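Local coordinates for cytoplasmic export protein 1 (Saccharomyces cerevisiae, PDB 3VWA) that serves in the nuclear tRNA export machinery, where it may collect tRNA from export receptors at the nuclear pore complex and deliver aminoacylated tRNAs to the translation machinery, at residues A[169-172]-A[177-180]; A[291-296]-A[343-348]; A[425-430]-A[437-442]; A[482-487]-A[524-529]. One frame throughout, in Å; residues are numbered along the deposited sequence.

Contact 1. Residues A[169-172]-A[177-180]; sequences SYYN and QLPC
Tyr171 and Leu178 meet through a ring face and a backbone carbon. The CA of Leu178 lies 3.8 Å from the centroid of the Tyr171 ring and 21° off its normal, a CH-pi contact. Pro179 CD makes a second one on the same face, 3.9 Å from that centroid. The Leu178 side chain crosses the ring at about a right angle, and its CD1 comes to 3.3 Å from Tyr171 CD2. CG of Leu178 is anti to its backbone N (chi1 173°), which brings this branch to the ring border. The opposite face carries Tyr170 CD2, offset toward the rim. This ring belongs to helix 160-174, and the loop it meets leads to helix 186-198. Both lie in the N-terminal part of the chain, consistent with the kinase-like domain that precedes the helical repeats. The hydroxyl of Tyr171 is hydrogen-bonded to Gly129 O, which ties the far end of the ring to another loop. Packing is looser at Gln177, an exposed residue. Its CB points away from the helix, and its side chain makes no contact with segment 169-172. Its backbone O still sits obliquely beside the ring, 3.4 Å from Tyr171 CD1.

Contact 2. Residues A[291-296]-A[343-348]; sequences ELCEII and NDLITQ
Leu345 reaches across to Cys293 with its CD1 branch. This methyl lies 3.5 Å from Cys293 CB, a close approach for two carbons, and 3.7 Å from Cys293 SG. The second branch, CD2, faces Ile296 more loosely, 4.4 Å from Ile296 CG2. The two methyls of one leucine thus touch residues three apart, about one helical turn, on helix 283-303. CG of Leu345 is anti to its backbone N (chi1 -165°), and its CB points toward the facing helix.

The next shell closes round this apolar centre. Cys293 also touches Pro339, Ile296 touches Phe324 of helix 321-335, and Lys297 lies against Leu345. Helix 342-351 is held from behind by polar contacts: Asp344 forms a salt bridge with Arg380, and Asn343 ND2 is hydrogen-bonded to Glu376. Both partners lie on helix 374-387. Within segment 343-348, Thr347 OG1 donates to Asn343 O over 3.1 Å. Thr347 N reaches the same oxygen from the opposite face of its plane. Two bonds from one residue therefore grip that carbonyl.

The contact joins two helices of the helical region of this HEAT-repeat protein. All three touching side chains are buried, and they meet through carbon and sulfur. Cohesion between the segments therefore rests on dispersion and exclusion of water.

Contact 3. Residues A[425-430]-A[437-442]; sequences AKTQVD and TWTVII
Gln428 brings the flat group of this contact, its side-chain amide, up to Val440. NE2 lies 4.2 Å from Val440 CB. The extended chain carries the amide across to helix 454-469, where NE2 bonds to Ala464 O. Nearer the backbone, Gln428 CB packs 3.9 Å from Thr439 CG2.

Two hydroxyls form the polar centre. Thr427 OG1 and Thr439 OG1 are hydrogen-bonded at 2.7 Å. Thr439 OG1 is also bonded to Ile435 O, and Thr427 OG1 weakly to Leu424 O. The first torsion of Thr427 (chi1 76°) turns its OG1 to Thr439 OG1. Thr439 CG2 lies 3.4 Å from Thr427 OG1. Both threonines are buried, so these bonds satisfy polar atoms inside the fold.

The type I beta turn from Thr427 to Asp430 leads on from helix 413-427 toward helix 433-446, so the two form a helical hairpin. Asp430 forms a salt bridge with Arg397 of helix 394-407. Around the hairpin, Leu401 of helix 394-407 lies against Thr439, and helices 454-469 and 474-487 pack against Val440.

Contact 4. Residues A[482-487]-A[524-529]; sequences YGLEKS and EEYLEK
Tyr526 points its hydroxyl at the backbone of Leu484. OH donates to Leu484 O, and this oxygen lies at the ring edge, near the ring plane. The modelled length of 2.4 Å is very short and its exact value is doubtful. The Leu484 side chain crosses that of Tyr526 at about a right angle, with Leu484 CD2 3.9 Å from Tyr526 OH.

Glu525 has every carbon torsion near anti, so its chain is fully extended. Its carboxylate thereby reaches a water that donates to both sides. This water is 2.6 Å from Glu525 OE1 and 2.6 Å from Glu485 O. The axes of segments 482-487 and 524-529 run 24° apart, in nearly the same direction, and approach to 11.0 Å. Segment 524-529 belongs to the second curated HEAT repeat. Helix 493-504 packs Ile496, Ile500 and Ile504 against Tyr526, so the ring is buried while its hydroxyl bonds to helix 474-487.

Glu485 also starts with CG anti to its backbone N, which sends its chain out beside Glu525. Its CG passes 4.2 Å from Glu525 OE2, and the two side chains cross at about a right angle. Glu485 OE1 and Glu525 OE2 stay 5.5 Å apart, a like-charged pair that may disfavour closer approach. Ser487 turns back toward Gly483. Its OG donates to Gly483 O over 2.6 Å, meeting the carbonyl at 154° at the oxygen.

The four contacts follow one another along the chain and map its elongated shape. Contact 1 lies in the N-terminal part, probably the kinase-like domain. Contact 2, about 51 Å away between centres, lies nearest the middle of the molecule. Contacts 3 and 4 lie toward the C-terminal end, on the opposite side of the chain's centre from contact 1. The centres of contacts 1 and 4 are about 82 Å apart. Contacts 3 and 4 are neighbours, with centres about 21 Å apart. They touch through Ile441 CD1 and Tyr482 CD2 at 3.6 Å, which joins helix 433-446 to helix 474-487. Contact 2 touches neither, its nearest atoms being about 21 Å from contact 3.

Contact 1. Residues A[169-172]-A[177-180]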
loop_
_atom_site.group_PDB
_atom_site.type_symbol
_atom_site.label_atom_id
_atom_site.label_comp_id
_atom_site.label_asym_id
_atom_site.label_seq_id
_atom_site.Cartn_x
_atom_site.Cartn_y
_atom_site.Cartn_z
ATOM N N SER A 169 -28.432 -4.640 -33.660
ATOM C CA SER A 169 -27.330 -3.902 -34.310
ATOM C C SER A 169 -26.125 -3.799 -33.337
ATOM O O SER A 169 -24.971 -4.062 -33.721
ATOM C CB SER A 169 -27.810 -2.530 -34.823
ATOM O OG SER A 169 -28.009 -1.610 -33.762
ATOM N N TYR A 170 -26.412 -3.484 -32.069
ATOM C CA TYR A 170 -25.380 -3.433 -31.022
ATOM C C TYR A 170 -24.546 -4.719 -30.951
ATOM O O TYR A 170 -23.331 -4.694 -31.076
ATOM C CB TYR A 170 -26.016 -3.112 -29.664
ATOM C CG TYR A 170 -25.044 -3.216 -28.528
ATOM C CD1 TYR A 170 -24.183 -2.162 -28.217
ATOM C CD2 TYR A 170 -24.931 -4.401 -27.790
ATOM C CE1 TYR A 170 -23.260 -2.270 -27.178
ATOM C CE2 TYR A 170 -24.003 -4.527 -26.754
ATOM C CZ TYR A 170 -23.174 -3.460 -26.450
ATOM O OH TYR A 170 -22.270 -3.586 -25.428
ATOM N N TYR A 171 -25.214 -5.844 -30.770
ATOM C CA TYR A 171 -24.539 -7.145 -30.698
ATOM C C TYR A 171 -23.817 -7.543 -31.979
ATOM O O TYR A 171 -22.784 -8.184 -31.915
ATOM C CB TYR A 171 -25.518 -8.228 -30.227
ATOM C CG TYR A 171 -25.656 -8.170 -28.735
ATOM C CD1 TYR A 171 -24.764 -8.858 -27.909
ATOM C CD2 TYR A 171 -26.611 -7.364 -28.151
ATOM C CE1 TYR A 171 -24.868 -8.788 -26.529
ATOM C CE2 TYR A 171 -26.728 -7.277 -26.768
ATOM C CZ TYR A 171 -25.854 -7.988 -25.973
ATOM O OH TYR A 171 -25.963 -7.893 -24.626
ATOM N N ASN A 172 -24.347 -7.125 -33.132
ATOM C CA ASN A 172 -23.663 -7.312 -34.414
ATOM C C ASN A 172 -22.378 -6.490 -34.524
ATOM O O ASN A 172 -21.368 -6.969 -35.065
ATOM C CB ASN A 172 -24.596 -6.986 -35.588
ATOM N N GLN A 177 -22.765 -12.562 -29.153
ATOM C CA GLN A 177 -24.048 -13.227 -29.091
ATOM C C GLN A 177 -25.120 -12.430 -28.339
ATOM O O GLN A 177 -24.998 -12.195 -27.149
ATOM C CB GLN A 177 -23.872 -14.569 -28.399
ATOM C CG GLN A 177 -25.140 -15.396 -28.387
ATOM C CD GLN A 177 -25.085 -16.533 -29.381
ATOM O OE1 GLN A 177 -24.543 -17.603 -29.088
ATOM N NE2 GLN A 177 -25.642 -16.309 -30.568
ATOM N N LEU A 178 -26.185 -12.057 -29.033
ATOM C CA LEU A 178 -27.323 -11.394 -28.394
ATOM C C LEU A 178 -28.013 -12.395 -27.505
ATOM O O LEU A 178 -28.499 -13.398 -28.006
ATOM C CB LEU A 178 -28.304 -10.904 -29.457
ATOM C CG LEU A 178 -29.664 -10.313 -29.090
ATOM C CD1 LEU A 178 -29.531 -8.915 -28.513
ATOM C CD2 LEU A 178 -30.569 -10.275 -30.319
ATOM N N PRO A 179 -28.064 -12.134 -26.185
ATOM C CA PRO A 179 -28.655 -13.105 -25.243
ATOM C C PRO A 179 -30.132 -13.347 -25.504
ATOM O O PRO A 179 -30.617 -14.458 -25.294
ATOM C CB PRO A 179 -28.453 -12.456 -23.868
ATOM C CG PRO A 179 -28.154 -11.021 -24.143
ATOM C CD PRO A 179 -27.494 -10.967 -25.492
ATOM N N CYS A 180 -30.845 -12.326 -25.964
ATOM C CA CYS A 180 -32.255 -12.477 -26.303
ATOM C C CYS A 180 -32.769 -11.154 -26.829
ATOM O O CYS A 180 -32.050 -10.155 -26.836
ATOM C CB CYS A 180 -33.097 -12.927 -25.096
ATOM S SG CYS A 180 -33.308 -11.640 -23.828
#

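Contact 2. Residues A[291-296]-A[343-348]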
loop_
_atom_site.group_PDB
_atom_site.type_symbol
_atom_site.label_atom_id
_atom_site.label_comp_id
_atom_site.label_asym_id
_atom_site.label_seq_id
_atom_site.Cartn_x
_atom_site.Cartn_y
_atom_site.Cartn_z
ATOM N N GLU A 291 -9.117 6.076 5.834
ATOM C CA GLU A 291 -10.054 6.177 6.975
ATOM C C GLU A 291 -9.432 5.771 8.321
ATOM O O GLU A 291 -9.615 6.486 9.335
ATOM C CB GLU A 291 -11.356 5.370 6.738
ATOM C CG GLU A 291 -12.161 5.800 5.513
ATOM C CD GLU A 291 -12.806 7.195 5.622
ATOM O OE1 GLU A 291 -12.477 7.997 6.548
ATOM O OE2 GLU A 291 -13.672 7.497 4.775
ATOM N N LEU A 292 -8.688 4.654 8.356
ATOM C CA LEU A 292 -7.943 4.316 9.578
ATOM C C LEU A 292 -7.006 5.412 9.978
ATOM O O LEU A 292 -6.938 5.801 11.130
ATOM C CB LEU A 292 -7.020 3.114 9.368
ATOM C CG LEU A 292 -7.201 1.934 10.302
ATOM C CD1 LEU A 292 -6.164 0.810 10.164
ATOM C CD2 LEU A 292 -7.509 2.317 11.764
ATOM N N CYS A 293 -6.227 5.874 9.025
ATOM C CA CYS A 293 -5.278 6.946 9.305
ATOM C C CYS A 293 -5.995 8.122 9.961
ATOM O O CYS A 293 -5.551 8.602 10.995
ATOM C CB CYS A 293 -4.546 7.379 8.043
ATOM S SG CYS A 293 -3.332 6.156 7.452
ATOM N N GLU A 294 -7.133 8.537 9.419
ATOM C CA GLU A 294 -7.919 9.605 10.049
ATOM C C GLU A 294 -8.291 9.274 11.490
ATOM O O GLU A 294 -8.233 10.138 12.384
ATOM C CB GLU A 294 -9.201 9.894 9.231
ATOM C CG GLU A 294 -8.976 10.850 8.078
ATOM C CD GLU A 294 -8.317 12.125 8.576
ATOM O OE1 GLU A 294 -8.840 12.725 9.560
ATOM O OE2 GLU A 294 -7.257 12.480 8.010
ATOM N N ILE A 295 -8.710 8.024 11.731
ATOM C CA ILE A 295 -9.120 7.655 13.097
ATOM C C ILE A 295 -7.936 7.609 14.020
ATOM O O ILE A 295 -8.053 8.020 15.169
ATOM C CB ILE A 295 -9.953 6.374 13.141
ATOM C CG1 ILE A 295 -11.353 6.713 12.627
ATOM C CG2 ILE A 295 -10.056 5.840 14.599
ATOM C CD1 ILE A 295 -11.901 5.687 11.652
ATOM N N ILE A 296 -6.778 7.189 13.495
ATOM C CA ILE A 296 -5.540 7.184 14.259
ATOM C C ILE A 296 -5.088 8.586 14.715
ATOM O O ILE A 296 -4.664 8.775 15.881
ATOM C CB ILE A 296 -4.351 6.505 13.515
ATOM C CG1 ILE A 296 -4.546 4.970 13.459
ATOM C CG2 ILE A 296 -3.061 6.804 14.254
ATOM C CD1 ILE A 296 -3.660 4.260 12.454
ATOM N N ASN A 343 3.247 11.011 6.030
ATOM C CA ASN A 343 4.414 11.624 6.615
ATOM C C ASN A 343 4.090 12.301 7.961
ATOM O O ASN A 343 4.804 12.056 8.937
ATOM C CB ASN A 343 5.103 12.574 5.602
ATOM C CG ASN A 343 4.319 13.891 5.342
ATOM O OD1 ASN A 343 3.119 14.027 5.666
ATOM N ND2 ASN A 343 5.020 14.880 4.761
ATOM N N ASP A 344 2.995 13.095 8.036
ATOM C CA ASP A 344 2.618 13.763 9.294
ATOM C C ASP A 344 2.152 12.799 10.352
ATOM O O ASP A 344 2.410 13.006 11.535
ATOM C CB ASP A 344 1.555 14.859 9.061
ATOM C CG ASP A 344 2.061 15.990 8.183
ATOM O OD1 ASP A 344 3.296 16.159 8.052
ATOM O OD2 ASP A 344 1.235 16.716 7.603
ATOM N N LEU A 345 1.529 11.703 9.918
ATOM C CA LEU A 345 1.044 10.660 10.808
ATOM C C LEU A 345 2.205 10.016 11.539
ATOM O O LEU A 345 2.176 9.840 12.749
ATOM C CB LEU A 345 0.271 9.606 10.002
ATOM C CG LEU A 345 -0.613 8.641 10.838
ATOM C CD1 LEU A 345 -1.852 8.265 10.048
ATOM C CD2 LEU A 345 0.107 7.371 11.250
ATOM N N ILE A 346 3.251 9.716 10.784
ATOM C CA ILE A 346 4.393 8.985 11.296
ATOM C C ILE A 346 5.161 9.899 12.236
ATOM O O ILE A 346 5.544 9.482 13.300
ATOM C CB ILE A 346 5.277 8.457 10.149
ATOM C CG1 ILE A 346 4.547 7.320 9.421
ATOM C CG2 ILE A 346 6.668 8.060 10.636
ATOM C CD1 ILE A 346 4.359 6.061 10.227
ATOM N N THR A 347 5.300 11.162 11.860
ATOM C CA THR A 347 5.859 12.213 12.772
ATOM C C THR A 347 5.189 12.325 14.134
ATOM O O THR A 347 5.850 12.331 15.184
ATOM C CB THR A 347 5.820 13.585 12.094
ATOM O OG1 THR A 347 6.661 13.520 10.953
ATOM C CG2 THR A 347 6.358 14.696 13.033
ATOM N N GLN A 348 3.866 12.397 14.110
ATOM C CA GLN A 348 3.033 12.510 15.293
ATOM C C GLN A 348 3.207 11.278 16.158
ATOM O O GLN A 348 3.325 11.328 17.409
ATOM C CB GLN A 348 1.584 12.588 14.777
ATOM C CG GLN A 348 0.755 13.768 15.260
ATOM C CD GLN A 348 -0.746 13.437 15.305
ATOM O OE1 GLN A 348 -1.270 12.677 14.479
ATOM N NE2 GLN A 348 -1.435 13.989 16.298
#

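Contact 3. Residues A[425-430]-A[437-442]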
loop_
_atom_site.group_PDB
_atom_site.type_symbol
_atom_site.label_atom_id
_atom_site.label_comp_id
_atom_site.label_asym_id
_atom_site.label_seq_id
_atom_site.Cartn_x
_atom_site.Cartn_y
_atom_site.Cartn_z
ATOM N N ALA A 425 28.935 6.955 23.195
ATOM C CA ALA A 425 29.840 7.009 24.331
ATOM C C ALA A 425 29.083 6.806 25.640
ATOM O O ALA A 425 29.607 6.189 26.561
ATOM C CB ALA A 425 30.625 8.310 24.350
ATOM N N LYS A 426 27.840 7.287 25.705
ATOM C CA LYS A 426 27.028 7.056 26.881
ATOM C C LYS A 426 26.503 5.639 26.963
ATOM O O LYS A 426 26.623 5.007 27.981
ATOM C CB LYS A 426 25.875 8.046 26.976
ATOM C CG LYS A 426 25.345 8.093 28.395
ATOM C CD LYS A 426 23.946 8.677 28.499
ATOM C CE LYS A 426 23.247 8.234 29.792
ATOM N NZ LYS A 426 21.768 8.249 29.530
ATOM N N THR A 427 25.942 5.117 25.885
ATOM C CA THR A 427 25.439 3.755 25.935
ATOM C C THR A 427 26.528 2.682 26.142
ATOM O O THR A 427 26.242 1.595 26.541
ATOM C CB THR A 427 24.477 3.446 24.750
ATOM O OG1 THR A 427 25.224 3.251 23.531
ATOM C CG2 THR A 427 23.443 4.630 24.619
ATOM N N GLN A 428 27.782 3.019 25.912
ATOM C CA GLN A 428 28.859 2.109 26.188
ATOM C C GLN A 428 29.090 1.905 27.713
ATOM O O GLN A 428 29.742 0.929 28.142
ATOM C CB GLN A 428 30.128 2.579 25.451
ATOM C CG GLN A 428 31.286 1.601 25.536
ATOM C CD GLN A 428 32.389 1.835 24.505
ATOM O OE1 GLN A 428 32.630 2.970 24.034
ATOM N NE2 GLN A 428 33.084 0.750 24.157
ATOM N N VAL A 429 28.551 2.807 28.528
ATOM C CA VAL A 429 28.667 2.650 29.994
ATOM C C VAL A 429 27.268 2.362 30.622
ATOM O O VAL A 429 27.024 2.517 31.837
ATOM C CB VAL A 429 29.429 3.861 30.627
ATOM C CG1 VAL A 429 28.749 5.183 30.307
ATOM C CG2 VAL A 429 29.548 3.712 32.137
ATOM N N ASP A 430 26.345 1.935 29.766
ATOM C CA ASP A 430 24.964 1.744 30.160
ATOM C C ASP A 430 24.912 0.701 31.236
ATOM O O ASP A 430 25.686 -0.270 31.202
ATOM C CB ASP A 430 24.145 1.275 28.942
ATOM C CG ASP A 430 22.637 1.451 29.131
ATOM O OD1 ASP A 430 22.089 2.435 28.616
ATOM O OD2 ASP A 430 22.004 0.581 29.778
ATOM N N THR A 437 27.452 -4.277 25.125
ATOM C CA THR A 437 27.931 -5.241 24.124
ATOM C C THR A 437 27.597 -4.710 22.715
ATOM O O THR A 437 28.491 -4.594 21.846
ATOM C CB THR A 437 27.312 -6.649 24.381
ATOM O OG1 THR A 437 27.584 -7.055 25.736
ATOM C CG2 THR A 437 27.879 -7.743 23.433
ATOM N N TRP A 438 26.333 -4.345 22.494
ATOM C CA TRP A 438 25.885 -3.909 21.176
ATOM C C TRP A 438 26.470 -2.555 20.791
ATOM O O TRP A 438 26.729 -2.323 19.605
ATOM C CB TRP A 438 24.357 -3.903 21.053
ATOM C CG TRP A 438 23.816 -5.234 20.625
ATOM C CD1 TRP A 438 23.352 -6.257 21.440
ATOM C CD2 TRP A 438 23.760 -5.772 19.276
ATOM N NE1 TRP A 438 22.984 -7.352 20.702
ATOM C CE2 TRP A 438 23.227 -7.139 19.401
ATOM C CE3 TRP A 438 24.126 -5.302 18.018
ATOM C CZ2 TRP A 438 23.026 -7.949 18.299
ATOM C CZ3 TRP A 438 23.931 -6.142 16.913
ATOM C CH2 TRP A 438 23.403 -7.430 17.053
ATOM N N THR A 439 26.679 -1.658 21.758
ATOM C CA THR A 439 27.255 -0.363 21.421
ATOM C C THR A 439 28.581 -0.450 20.669
ATOM O O THR A 439 28.801 0.290 19.706
ATOM C CB THR A 439 27.472 0.543 22.666
ATOM O OG1 THR A 439 26.207 0.777 23.298
ATOM C CG2 THR A 439 28.086 1.918 22.245
ATOM N N VAL A 440 29.463 -1.342 21.111
ATOM C CA VAL A 440 30.759 -1.460 20.441
ATOM C C VAL A 440 30.653 -2.038 18.990
ATOM O O VAL A 440 31.435 -1.661 18.084
ATOM C CB VAL A 440 31.844 -2.148 21.366
ATOM C CG1 VAL A 440 31.574 -3.626 21.598
ATOM C CG2 VAL A 440 33.246 -1.972 20.811
ATOM N N ILE A 441 29.687 -2.929 18.807
ATOM C CA ILE A 441 29.301 -3.511 17.498
ATOM C C ILE A 441 28.808 -2.376 16.623
ATOM O O ILE A 441 29.340 -2.168 15.540
ATOM C CB ILE A 441 28.220 -4.616 17.662
ATOM C CG1 ILE A 441 28.704 -5.693 18.634
ATOM C CG2 ILE A 441 27.882 -5.298 16.345
ATOM C CD1 ILE A 441 29.869 -6.528 18.118
ATOM N N ILE A 442 27.883 -1.557 17.146
ATOM C CA ILE A 442 27.308 -0.467 16.327
ATOM C C ILE A 442 28.364 0.578 15.958
ATOM O O ILE A 442 28.361 1.116 14.816
ATOM C CB ILE A 442 26.074 0.223 17.013
ATOM C CG1 ILE A 442 24.853 -0.722 17.170
ATOM C CG2 ILE A 442 25.648 1.451 16.271
ATOM C CD1 ILE A 442 24.602 -1.625 15.940
#

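Contact 4. Residues A[482-487]-A[524-529]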
loop_
_atom_site.group_PDB
_atom_site.type_symbol
_atom_site.label_atom_id
_atom_site.label_comp_id
_atom_site.label_asym_id
_atom_site.label_seq_id
_atom_site.Cartn_x
_atom_site.Cartn_y
_atom_site.Cartn_z
ATOM N N TYR A 482 35.816 -8.947 18.739
ATOM C CA TYR A 482 35.131 -9.231 17.469
ATOM C C TYR A 482 35.274 -8.063 16.472
ATOM O O TYR A 482 35.630 -8.229 15.301
ATOM C CB TYR A 482 33.640 -9.493 17.728
ATOM C CG TYR A 482 32.816 -9.689 16.461
ATOM C CD1 TYR A 482 32.946 -10.865 15.702
ATOM C CD2 TYR A 482 31.901 -8.706 16.022
ATOM C CE1 TYR A 482 32.205 -11.061 14.550
ATOM C CE2 TYR A 482 31.148 -8.889 14.852
ATOM C CZ TYR A 482 31.310 -10.074 14.123
ATOM O OH TYR A 482 30.590 -10.319 12.976
ATOM N N GLY A 483 34.951 -6.874 16.955
ATOM C CA GLY A 483 35.049 -5.698 16.124
ATOM C C GLY A 483 36.466 -5.427 15.718
ATOM O O GLY A 483 36.698 -4.859 14.653
ATOM N N LEU A 484 37.435 -5.823 16.543
ATOM C CA LEU A 484 38.869 -5.683 16.152
ATOM C C LEU A 484 39.250 -6.656 15.064
ATOM O O LEU A 484 40.063 -6.334 14.169
ATOM C CB LEU A 484 39.782 -5.848 17.365
ATOM C CG LEU A 484 39.874 -4.655 18.332
ATOM C CD1 LEU A 484 40.220 -5.067 19.757
ATOM C CD2 LEU A 484 40.996 -3.789 17.783
ATOM N N GLU A 485 38.668 -7.860 15.113
ATOM C CA GLU A 485 38.941 -8.834 14.050
ATOM C C GLU A 485 38.404 -8.300 12.722
ATOM O O GLU A 485 39.103 -8.272 11.706
ATOM C CB GLU A 485 38.303 -10.192 14.380
ATOM C CG GLU A 485 38.540 -11.291 13.343
ATOM C CD GLU A 485 37.611 -12.475 13.600
ATOM O OE1 GLU A 485 37.523 -12.945 14.748
ATOM O OE2 GLU A 485 36.936 -12.917 12.672
ATOM N N LYS A 486 37.158 -7.841 12.749
ATOM C CA LYS A 486 36.578 -7.267 11.562
ATOM C C LYS A 486 37.226 -5.950 11.152
ATOM O O LYS A 486 37.056 -5.558 10.045
ATOM C CB LYS A 486 35.062 -7.077 11.688
ATOM C CG LYS A 486 34.280 -8.310 12.137
ATOM C CD LYS A 486 34.334 -9.443 11.116
ATOM C CE LYS A 486 33.091 -10.323 11.238
ATOM N NZ LYS A 486 33.306 -11.611 10.538
ATOM N N SER A 487 37.960 -5.279 12.019
ATOM C CA SER A 487 38.451 -3.928 11.679
ATOM C C SER A 487 39.829 -3.889 11.143
ATOM O O SER A 487 40.338 -2.805 10.832
ATOM C CB SER A 487 38.439 -3.053 12.911
ATOM O OG SER A 487 37.091 -2.739 13.150
ATOM N N GLU A 524 47.839 -12.403 17.052
ATOM C CA GLU A 524 48.757 -13.012 16.058
ATOM C C GLU A 524 48.429 -12.550 14.667
ATOM O O GLU A 524 49.310 -12.285 13.847
ATOM C CB GLU A 524 48.634 -14.546 15.999
ATOM C CG GLU A 524 48.561 -15.238 17.319
ATOM C CD GLU A 524 49.891 -15.733 17.794
ATOM O OE1 GLU A 524 49.921 -16.848 18.391
ATOM O OE2 GLU A 524 50.890 -15.008 17.578
ATOM N N GLU A 525 47.141 -12.501 14.370
ATOM C CA GLU A 525 46.751 -12.068 13.037
ATOM C C GLU A 525 47.202 -10.586 12.790
ATOM O O GLU A 525 47.652 -10.235 11.691
ATOM C CB GLU A 525 45.241 -12.293 12.875
ATOM C CG GLU A 525 44.657 -11.721 11.581
ATOM C CD GLU A 525 43.140 -11.806 11.514
ATOM O OE1 GLU A 525 42.606 -11.298 10.489
ATOM O OE2 GLU A 525 42.484 -12.391 12.448
ATOM N N TYR A 526 47.166 -9.735 13.828
ATOM C CA TYR A 526 47.613 -8.340 13.645
ATOM C C TYR A 526 49.129 -8.260 13.549
ATOM O O TYR A 526 49.664 -7.462 12.784
ATOM C CB TYR A 526 47.155 -7.472 14.828
ATOM C CG TYR A 526 45.806 -6.789 14.628
ATOM C CD1 TYR A 526 45.735 -5.419 14.376
ATOM C CD2 TYR A 526 44.619 -7.504 14.742
ATOM C CE1 TYR A 526 44.490 -4.770 14.213
ATOM C CE2 TYR A 526 43.374 -6.890 14.603
ATOM C CZ TYR A 526 43.300 -5.518 14.363
ATOM O OH TYR A 526 42.057 -4.937 14.227
ATOM N N LEU A 527 49.808 -9.072 14.362
ATOM C CA LEU A 527 51.256 -9.259 14.294
ATOM C C LEU A 527 51.746 -9.712 12.938
ATOM O O LEU A 527 52.799 -9.236 12.451
ATOM C CB LEU A 527 51.724 -10.312 15.321
ATOM C CG LEU A 527 51.685 -9.871 16.778
ATOM C CD1 LEU A 527 52.160 -11.069 17.597
ATOM C CD2 LEU A 527 52.582 -8.632 16.986
ATOM N N GLU A 528 51.010 -10.661 12.368
ATOM C CA GLU A 528 51.329 -11.207 11.034
ATOM C C GLU A 528 51.192 -10.132 9.997
ATOM O O GLU A 528 52.067 -9.968 9.128
ATOM C CB GLU A 528 50.395 -12.373 10.686
ATOM C CG GLU A 528 51.016 -13.761 10.823
ATOM C CD GLU A 528 50.383 -14.637 11.912
ATOM O OE1 GLU A 528 51.034 -14.839 12.975
ATOM O OE2 GLU A 528 49.241 -15.143 11.701
ATOM N N LYS A 529 50.107 -9.351 10.095
ATOM C CA LYS A 529 49.938 -8.257 9.152
ATOM C C LYS A 529 51.111 -7.284 9.226
ATOM O O LYS A 529 51.692 -6.928 8.200
ATOM C CB LYS A 529 48.571 -7.592 9.294
ATOM C CG LYS A 529 48.485 -6.255 8.574
ATOM C CD LYS A 529 47.042 -5.849 8.268
ATOM C CE LYS A 529 46.997 -4.399 7.813
ATOM N NZ LYS A 529 45.567 -4.128 7.449
HETATM O O HOH W 1 40.155 -10.292 10.458
#